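Local coordinates for protein rRNA adenine N-6-methyltransferase (Saccharopolyspora erythraea, PDB 6NVM) that dimethylates the N6 of a single adenine in 23S rRNA with S-adenosyl-L-methionine as methyl donor, lowering ribosomal affinity for macrolide, lincosamide and streptogramin B antibiotics, at residues T85-D90 against L112-I118; E133-G139 against T158-M164; W189-E195 against M216-R221. All blocks are in the same frame, centred on the assembly; numbering follows the deposited sequence.

Contact 1: T85-D90 against L112-I118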
# COMPACT_ATOMS: atom_id res chain seq x y z
N THR A 85 -11.80 -0.25 15.57
CA THR A 85 -11.08 -1.25 16.35
C THR A 85 -12.01 -2.37 16.80
O THR A 85 -11.64 -3.55 16.78
CB THR A 85 -10.41 -0.60 17.56
OG1 THR A 85 -9.80 0.64 17.17
CG2 THR A 85 -9.36 -1.52 18.15
N ARG A 86 -13.22 -2.02 17.23
CA ARG A 86 -14.20 -3.03 17.65
C ARG A 86 -14.55 -3.96 16.50
O ARG A 86 -14.66 -5.18 16.68
CB ARG A 86 -15.46 -2.35 18.16
CG ARG A 86 -15.27 -1.43 19.36
CD ARG A 86 -16.54 -0.60 19.62
NE ARG A 86 -16.30 0.53 20.52
CZ ARG A 86 -16.56 0.55 21.82
NH1 ARG A 86 -17.10 -0.51 22.42
NH2 ARG A 86 -16.30 1.64 22.53
N GLU A 87 -14.75 -3.41 15.30
CA GLU A 87 -15.14 -4.24 14.17
C GLU A 87 -14.00 -5.11 13.68
O GLU A 87 -14.24 -6.24 13.23
CB GLU A 87 -15.70 -3.35 13.07
CG GLU A 87 -16.92 -2.58 13.59
CD GLU A 87 -17.77 -1.96 12.51
OE1 GLU A 87 -17.65 -2.37 11.33
OE2 GLU A 87 -18.57 -1.05 12.85
N LEU A 88 -12.76 -4.64 13.80
CA LEU A 88 -11.61 -5.50 13.51
C LEU A 88 -11.51 -6.63 14.52
O LEU A 88 -11.22 -7.78 14.15
CB LEU A 88 -10.33 -4.68 13.52
CG LEU A 88 -10.25 -3.49 12.57
CD1 LEU A 88 -8.99 -2.69 12.85
CD2 LEU A 88 -10.29 -3.97 11.13
N ALA A 89 -11.71 -6.33 15.80
CA ALA A 89 -11.60 -7.33 16.85
C ALA A 89 -12.68 -8.41 16.76
O ALA A 89 -12.46 -9.52 17.23
CB ALA A 89 -11.65 -6.67 18.23
N ASP A 90 -13.82 -8.09 16.14
CA ASP A 90 -14.86 -9.09 15.91
C ASP A 90 -14.45 -10.16 14.91
O ASP A 90 -15.03 -11.25 14.91
CB ASP A 90 -16.13 -8.42 15.39
CG ASP A 90 -16.93 -7.72 16.47
OD1 ASP A 90 -16.68 -7.97 17.66
OD2 ASP A 90 -17.82 -6.91 16.10
N LEU A 112 -12.31 0.43 25.30
CA LEU A 112 -12.32 -0.85 24.62
C LEU A 112 -12.11 -2.04 25.55
O LEU A 112 -11.93 -3.17 25.08
CB LEU A 112 -11.25 -0.86 23.52
CG LEU A 112 -11.40 0.25 22.48
CD1 LEU A 112 -10.21 0.26 21.51
CD2 LEU A 112 -12.71 0.11 21.72
N SER A 113 -12.16 -1.82 26.87
CA SER A 113 -11.80 -2.88 27.81
C SER A 113 -12.81 -4.03 27.80
O SER A 113 -12.49 -5.10 28.32
CB SER A 113 -11.68 -2.30 29.22
OG SER A 113 -12.90 -1.72 29.64
N GLY A 114 -14.00 -3.83 27.24
CA GLY A 114 -14.94 -4.92 27.07
C GLY A 114 -14.61 -5.89 25.95
O GLY A 114 -15.37 -6.83 25.72
N HIS A 115 -13.50 -5.67 25.25
CA HIS A 115 -13.03 -6.57 24.20
C HIS A 115 -11.71 -7.20 24.64
O HIS A 115 -10.65 -6.57 24.50
CB HIS A 115 -12.84 -5.82 22.88
CG HIS A 115 -14.13 -5.46 22.22
ND1 HIS A 115 -14.90 -4.39 22.63
CD2 HIS A 115 -14.80 -6.03 21.19
CE1 HIS A 115 -15.98 -4.31 21.88
NE2 HIS A 115 -15.94 -5.29 21.00
N PRO A 116 -11.71 -8.44 25.14
CA PRO A 116 -10.47 -9.00 25.67
C PRO A 116 -9.36 -9.16 24.64
O PRO A 116 -8.19 -9.26 25.04
CB PRO A 116 -10.91 -10.36 26.24
CG PRO A 116 -12.15 -10.70 25.50
CD PRO A 116 -12.83 -9.40 25.21
N ASN A 117 -9.67 -9.18 23.34
CA ASN A 117 -8.64 -9.38 22.33
C ASN A 117 -8.16 -8.07 21.72
O ASN A 117 -7.57 -8.07 20.63
CB ASN A 117 -9.14 -10.32 21.22
CG ASN A 117 -10.22 -9.69 20.35
OD1 ASN A 117 -10.93 -8.79 20.77
ND2 ASN A 117 -10.34 -10.19 19.13
N ILE A 118 -8.39 -6.94 22.41
CA ILE A 118 -7.86 -5.65 22.01
C ILE A 118 -6.81 -5.22 23.02
O ILE A 118 -7.04 -5.27 24.24
CB ILE A 118 -8.94 -4.56 21.90
CG1 ILE A 118 -9.92 -4.88 20.77
CG2 ILE A 118 -8.27 -3.19 21.67
CD1 ILE A 118 -11.04 -3.84 20.60
O HOH W 1 -13.66 -8.72 20.26
O HOH W 2 -18.29 -6.55 19.13

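Contact 2: E133-G139 against T158-M164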
# COMPACT_ATOMS: atom_id res chain seq x y z
N GLU A 133 5.04 -13.26 12.70
CA GLU A 133 4.05 -14.20 12.20
C GLU A 133 3.17 -13.45 11.21
O GLU A 133 3.21 -12.22 11.16
CB GLU A 133 3.21 -14.77 13.35
CG GLU A 133 2.50 -13.69 14.17
CD GLU A 133 1.51 -14.25 15.18
OE1 GLU A 133 0.83 -15.25 14.88
OE2 GLU A 133 1.41 -13.68 16.29
N PRO A 134 2.38 -14.15 10.39
CA PRO A 134 1.50 -13.44 9.46
C PRO A 134 0.56 -12.51 10.22
O PRO A 134 0.11 -12.81 11.32
CB PRO A 134 0.74 -14.57 8.76
CG PRO A 134 1.60 -15.78 8.92
CD PRO A 134 2.27 -15.61 10.25
N PHE A 135 0.27 -11.36 9.61
CA PHE A 135 -0.57 -10.36 10.25
C PHE A 135 -1.12 -9.44 9.17
O PHE A 135 -0.68 -9.46 8.02
CB PHE A 135 0.19 -9.57 11.31
CG PHE A 135 1.13 -8.54 10.73
CD1 PHE A 135 2.35 -8.93 10.20
CD2 PHE A 135 0.79 -7.20 10.71
CE1 PHE A 135 3.22 -7.99 9.65
CE2 PHE A 135 1.66 -6.25 10.17
CZ PHE A 135 2.88 -6.65 9.64
N ALA A 136 -2.10 -8.63 9.57
CA ALA A 136 -2.65 -7.59 8.73
C ALA A 136 -2.50 -6.24 9.42
O ALA A 136 -2.53 -6.15 10.65
CB ALA A 136 -4.13 -7.85 8.43
N PHE A 137 -2.32 -5.20 8.61
CA PHE A 137 -2.29 -3.83 9.10
C PHE A 137 -3.54 -3.10 8.63
O PHE A 137 -3.95 -3.25 7.48
CB PHE A 137 -1.06 -3.07 8.59
CG PHE A 137 -1.11 -1.60 8.89
CD1 PHE A 137 -0.73 -1.12 10.13
CD2 PHE A 137 -1.56 -0.70 7.94
CE1 PHE A 137 -0.78 0.23 10.42
CE2 PHE A 137 -1.61 0.66 8.22
CZ PHE A 137 -1.21 1.12 9.46
N VAL A 138 -4.14 -2.33 9.53
CA VAL A 138 -5.25 -1.43 9.20
C VAL A 138 -4.94 -0.07 9.80
O VAL A 138 -4.49 0.01 10.95
CB VAL A 138 -6.60 -1.97 9.73
CG1 VAL A 138 -7.72 -1.00 9.40
CG2 VAL A 138 -6.90 -3.33 9.15
N GLY A 139 -5.20 1.00 9.06
CA GLY A 139 -4.86 2.31 9.58
C GLY A 139 -5.58 3.44 8.89
O GLY A 139 -5.86 3.39 7.68
N THR A 158 6.31 -10.55 6.93
CA THR A 158 5.20 -11.47 7.18
C THR A 158 3.83 -10.85 6.96
O THR A 158 2.82 -11.51 7.20
CB THR A 158 5.25 -12.02 8.62
OG1 THR A 158 4.93 -10.97 9.53
CG2 THR A 158 6.62 -12.60 8.96
N ILE A 159 3.76 -9.59 6.51
CA ILE A 159 2.46 -8.96 6.33
C ILE A 159 1.69 -9.70 5.24
O ILE A 159 2.28 -10.20 4.27
CB ILE A 159 2.61 -7.47 6.00
CG1 ILE A 159 1.27 -6.75 6.16
CG2 ILE A 159 3.13 -7.26 4.58
CD1 ILE A 159 1.39 -5.23 6.18
N GLU A 160 0.37 -9.79 5.42
CA GLU A 160 -0.52 -10.30 4.38
C GLU A 160 -1.18 -9.16 3.63
O GLU A 160 -1.02 -9.05 2.41
CB GLU A 160 -1.59 -11.22 4.98
CG GLU A 160 -1.08 -12.56 5.42
CD GLU A 160 -2.19 -13.59 5.60
OE1 GLU A 160 -3.38 -13.22 5.49
OE2 GLU A 160 -1.86 -14.76 5.84
N THR A 161 -1.94 -8.32 4.33
CA THR A 161 -2.63 -7.19 3.73
C THR A 161 -2.42 -5.95 4.58
O THR A 161 -2.21 -6.03 5.80
CB THR A 161 -4.13 -7.44 3.58
OG1 THR A 161 -4.73 -7.50 4.88
CG2 THR A 161 -4.38 -8.73 2.84
N ALA A 162 -2.49 -4.80 3.92
CA ALA A 162 -2.48 -3.51 4.58
C ALA A 162 -3.63 -2.71 4.00
O ALA A 162 -3.68 -2.48 2.79
CB ALA A 162 -1.15 -2.78 4.38
N THR A 163 -4.56 -2.31 4.86
CA THR A 163 -5.74 -1.56 4.46
C THR A 163 -5.63 -0.18 5.09
O THR A 163 -5.50 -0.06 6.32
CB THR A 163 -7.01 -2.28 4.92
OG1 THR A 163 -7.05 -3.58 4.34
CG2 THR A 163 -8.26 -1.51 4.48
N MET A 164 -5.68 0.86 4.26
CA MET A 164 -5.36 2.20 4.71
C MET A 164 -6.38 3.20 4.18
O MET A 164 -6.80 3.11 3.02
CB MET A 164 -3.96 2.62 4.26
CG MET A 164 -2.85 1.89 4.97
SD MET A 164 -1.26 2.12 4.15
CE MET A 164 -1.46 1.08 2.71
O HOH W 3 -5.60 -5.14 6.09

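Contact 3: W189-E195 against M216-R221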
# COMPACT_ATOMS: atom_id res chain seq x y z
N TRP A 189 5.56 -4.14 -7.55
CA TRP A 189 4.49 -4.94 -8.14
C TRP A 189 4.80 -6.43 -8.18
O TRP A 189 3.86 -7.23 -8.02
CB TRP A 189 4.21 -4.43 -9.56
CG TRP A 189 2.94 -4.93 -10.15
CD1 TRP A 189 2.79 -5.94 -11.04
CD2 TRP A 189 1.62 -4.43 -9.87
NE1 TRP A 189 1.45 -6.11 -11.35
CE2 TRP A 189 0.72 -5.19 -10.64
CE3 TRP A 189 1.12 -3.42 -9.06
CZ2 TRP A 189 -0.65 -4.97 -10.62
CZ3 TRP A 189 -0.24 -3.20 -9.03
CH2 TRP A 189 -1.11 -3.97 -9.81
N PRO A 190 6.04 -6.88 -8.40
CA PRO A 190 6.30 -8.33 -8.35
C PRO A 190 6.07 -8.93 -6.98
O PRO A 190 5.88 -10.15 -6.89
CB PRO A 190 7.77 -8.44 -8.77
CG PRO A 190 8.02 -7.21 -9.56
CD PRO A 190 7.21 -6.14 -8.90
N LEU A 191 6.05 -8.12 -5.91
CA LEU A 191 5.83 -8.61 -4.56
C LEU A 191 4.47 -8.25 -3.99
O LEU A 191 3.95 -9.00 -3.16
CB LEU A 191 6.90 -8.07 -3.61
CG LEU A 191 8.37 -8.37 -3.92
CD1 LEU A 191 9.27 -7.81 -2.82
CD2 LEU A 191 8.59 -9.85 -4.09
N PHE A 192 3.88 -7.13 -4.42
CA PHE A 192 2.64 -6.61 -3.85
C PHE A 192 1.63 -6.24 -4.92
O PHE A 192 1.99 -5.64 -5.94
CB PHE A 192 2.92 -5.36 -3.01
CG PHE A 192 3.43 -5.65 -1.64
CD1 PHE A 192 4.78 -5.82 -1.41
CD2 PHE A 192 2.55 -5.76 -0.57
CE1 PHE A 192 5.25 -6.09 -0.15
CE2 PHE A 192 3.01 -6.02 0.69
CZ PHE A 192 4.36 -6.19 0.90
N GLU A 193 0.37 -6.57 -4.67
CA GLU A 193 -0.75 -5.98 -5.39
C GLU A 193 -1.13 -4.67 -4.69
O GLU A 193 -1.09 -4.57 -3.46
CB GLU A 193 -1.94 -6.94 -5.42
CG GLU A 193 -1.61 -8.34 -5.95
CD GLU A 193 -2.76 -9.33 -5.76
OE1 GLU A 193 -3.75 -9.00 -5.08
OE2 GLU A 193 -2.68 -10.45 -6.32
N TRP A 194 -1.45 -3.65 -5.49
CA TRP A 194 -1.92 -2.36 -5.00
C TRP A 194 -3.32 -2.15 -5.56
O TRP A 194 -3.50 -2.15 -6.78
CB TRP A 194 -1.00 -1.21 -5.44
CG TRP A 194 0.44 -1.29 -4.98
CD1 TRP A 194 1.36 -2.24 -5.30
CD2 TRP A 194 1.12 -0.34 -4.15
NE1 TRP A 194 2.57 -1.96 -4.71
CE2 TRP A 194 2.45 -0.79 -4.00
CE3 TRP A 194 0.74 0.85 -3.52
CZ2 TRP A 194 3.39 -0.10 -3.24
CZ3 TRP A 194 1.67 1.53 -2.76
CH2 TRP A 194 2.98 1.06 -2.63
N GLU A 195 -4.29 -1.96 -4.67
CA GLU A 195 -5.69 -1.95 -5.08
C GLU A 195 -6.39 -0.71 -4.53
O GLU A 195 -6.26 -0.39 -3.35
CB GLU A 195 -6.39 -3.23 -4.61
CG GLU A 195 -5.79 -4.50 -5.21
CD GLU A 195 -6.35 -5.79 -4.61
OE1 GLU A 195 -7.11 -5.71 -3.62
OE2 GLU A 195 -6.03 -6.88 -5.13
N MET A 216 -7.41 2.25 0.32
CA MET A 216 -6.54 1.49 -0.56
C MET A 216 -5.99 0.30 0.21
O MET A 216 -5.92 0.31 1.44
CB MET A 216 -5.39 2.36 -1.11
CG MET A 216 -4.44 2.89 -0.05
SD MET A 216 -3.04 3.80 -0.76
CE MET A 216 -2.20 2.50 -1.64
N ARG A 217 -5.59 -0.73 -0.53
CA ARG A 217 -5.12 -1.97 0.07
C ARG A 217 -3.88 -2.47 -0.66
O ARG A 217 -3.82 -2.44 -1.89
CB ARG A 217 -6.22 -3.04 0.03
CG ARG A 217 -5.81 -4.40 0.60
CD ARG A 217 -7.02 -5.34 0.68
NE ARG A 217 -7.69 -5.45 -0.62
CZ ARG A 217 -8.89 -6.00 -0.80
NH1 ARG A 217 -9.57 -6.49 0.23
NH2 ARG A 217 -9.41 -6.06 -2.01
N LEU A 218 -2.90 -2.90 0.12
CA LEU A 218 -1.77 -3.68 -0.38
C LEU A 218 -1.98 -5.14 0.00
O LEU A 218 -2.41 -5.44 1.12
CB LEU A 218 -0.44 -3.21 0.22
CG LEU A 218 -0.10 -1.72 0.15
CD1 LEU A 218 1.29 -1.48 0.73
CD2 LEU A 218 -0.19 -1.23 -1.27
N ARG A 219 -1.70 -6.05 -0.93
CA ARG A 219 -1.69 -7.48 -0.64
C ARG A 219 -0.32 -8.02 -1.01
O ARG A 219 0.10 -7.89 -2.17
CB ARG A 219 -2.79 -8.23 -1.42
CG ARG A 219 -4.17 -7.58 -1.33
CD ARG A 219 -5.24 -8.42 -2.04
NE ARG A 219 -5.53 -9.64 -1.30
CZ ARG A 219 -4.98 -10.82 -1.55
NH1 ARG A 219 -4.12 -10.98 -2.55
NH2 ARG A 219 -5.30 -11.87 -0.80
N ARG A 220 0.36 -8.63 -0.05
CA ARG A 220 1.61 -9.31 -0.34
C ARG A 220 1.31 -10.62 -1.05
O ARG A 220 0.59 -11.47 -0.51
CB ARG A 220 2.41 -9.56 0.94
CG ARG A 220 3.85 -9.98 0.67
CD ARG A 220 4.63 -10.14 1.95
NE ARG A 220 4.23 -11.34 2.67
CZ ARG A 220 4.60 -12.58 2.34
NH1 ARG A 220 5.39 -12.78 1.29
NH2 ARG A 220 4.18 -13.61 3.06
N ARG A 221 1.84 -10.78 -2.27
CA ARG A 221 1.53 -11.96 -3.07
C ARG A 221 2.07 -13.22 -2.40
O ARG A 221 3.22 -13.25 -1.93
CB ARG A 221 2.14 -11.83 -4.47
CG ARG A 221 1.72 -10.59 -5.24
CD ARG A 221 2.40 -10.54 -6.61
NE ARG A 221 2.13 -9.29 -7.31
CZ ARG A 221 1.06 -9.06 -8.07
NH1 ARG A 221 0.12 -10.00 -8.22
NH2 ARG A 221 0.91 -7.88 -8.66
O HOH W 4 5.18 -11.43 -2.62
O HOH W 5 -0.17 -12.59 -7.17

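Contact 1: T85-D90 against L112-I118
T85 turns its methyl toward the 112-118 loop, where CG2 meets I118 CD1 at 3.8 Å and also touches L112 CD1. With CG2 anti to the backbone N (chi1 -43° for OG1), the methyl faces the loop, while OG1 hydrogen-bonds to E76. R86, next along the helix, runs extended from CG to NE across the L112 side chain. L112 CD2 lies 3.8 Å from R86 CG and sits over one face of the guanidinium, toward its rim. R86 CG also approaches H115 CE1 at 3.9 Å, and the guanidinium stands almost perpendicular to the imidazole, their planes 83° apart. Here helix 83-89 packs against the connection from helix 102-111 to strand 118-121, a link within the Rossmann-like half of a class I methyltransferase; two type I turns, L112-H115 and H115-I118, shape that connection. A89 then makes the closest approach. Its CB packs on I118 CG1 at 3.6 Å, and its carbonyl O accepts a hydrogen bond from N117 ND2 (2.9 Å, N-H...O 168°). The bond uses a lone pair in the carbonyl plane and lies almost in the plane of the N117 amide, which fixes the rotation of that amide; R93 O is a second, weak acceptor for ND2. A water donates to N117 OD1 and, weakly, to A89 O, joining the two groups a second time. At D90 the link becomes indirect: another water gives a hydrogen to OD1 at 2.6 Å and makes a longer hydrogen bond with H115 NE2.

Contact 2: E133-G139 against T158-M164
T158 OG1 donates a 2.7 Å hydrogen bond to E133 O, arriving well above the carbonyl plane rather than on a lone pair; P131 O is a second partner of this hydroxyl. Beyond it, strands 135-140 and 159-167 run parallel as neighbours in the central sheet, the two strands of a right-handed beta-alpha-beta unit whose crossover is helix 146-155, in the manner of a class I methyltransferase. E160 N bonds to F135 O at 2.8 Å. F137 then bonds through both its backbone atoms, N to T161 O and O from T163 N, and G139 N closes the series on T163 O. A water donates to F137 O as well and is hydrogen-bonded to T161 OG1 and T163 OG1, so this carbonyl has two donors and the two threonines share one solvent molecule; T161 OG1 also bonds to A66 O. Near the start of the pair, E133 and E160 form salt bridges with R93 and R69.

The aromatic packing lies on the side carrying F135, F137, I159, A162 and M164, which helix 146-155 covers through C153 and I149. F135 CG lies between its backbone N and carbonyl carbon (chi1 76°), which swings the ring across to the neighbouring strand. I159 CG1 sits over one face of the F135 ring, 4.2 Å from the centroid, as a CH-pi contact, while T158 OG1 lies at the ring edge in its plane. The F137 ring, also met by F125, is approached differently: at its edge, A162 CB lies 4.1 Å from F137 CD2.

Contact 3: W189-E195 against M216-R221
R221 reaches back to W189 and grips carbonyls of the loop residues W189-L191. Its chain runs extended from CG to NE, which carries R221 NE to W189 O at 2.8 Å, nearly in the guanidinium plane; NH2 adds a weak second bond to the same oxygen, and R221 N bonds to L191 O. The guanidinium also stands over the W189 indole in a tilted cation-pi contact, with R221 CZ 4.6 Å from the centroid of the five-membered ring but the planes 65° apart, so NH2 rather than the flat cation leans on the face.

E193 CG lies over one face of the R221 guanidinium, and OE2 sits well off the guanidinium plane, so its attraction to NH1 is electrostatic without a directed bond. A water accepts from that NH1. E193 OE1 forms a salt bridge with R219 NH1 at 3.2 Å, met from above the carboxylate plane, and R219 has a second acidic partner in E67. Strands 192-200 and 213-220 are thus cross-linked along one side of an antiparallel pair, the hairpin that ends the seven-stranded methyltransferase sheet; E193 and R219 form a hydrogen-bonded pair, as do E195 and R217.

E195 has the second largest buried area. In one of its two conformers, E195 OE1 takes two bonds from R217, NH2 at 2.8 Å and a weaker one from NE, while R217 NH1 turns to T65 O. On the opposite side of the sheet, L218 CD2 lies tightly over the W194 six-membered ring, 3.5 Å from its centroid, and R220 CG over the F192 ring.

In the fold
The contacts follow one another along the chain and across the central sheet, contact 1 beside one end and contact 3 at the other. The centres of contacts 1 and 2 are about 17 Å apart, and the two touch where L88 CD2 meets V138 CG2 at 4.0 Å. Contacts 2 and 3, their centres about 11 Å apart, are adjacent in the sheet: R220 NE lies 2.8 Å from I159 O, probably hydrogen-bonded. Contacts 1 and 3 do not touch. Contact 2 is nearest the predicted S-adenosyl-L-methionine site: G139 directly precedes A140. Measured between side-chain positions, G78 is about 6 Å from G139 and about 8 Å from T85 of contact 1.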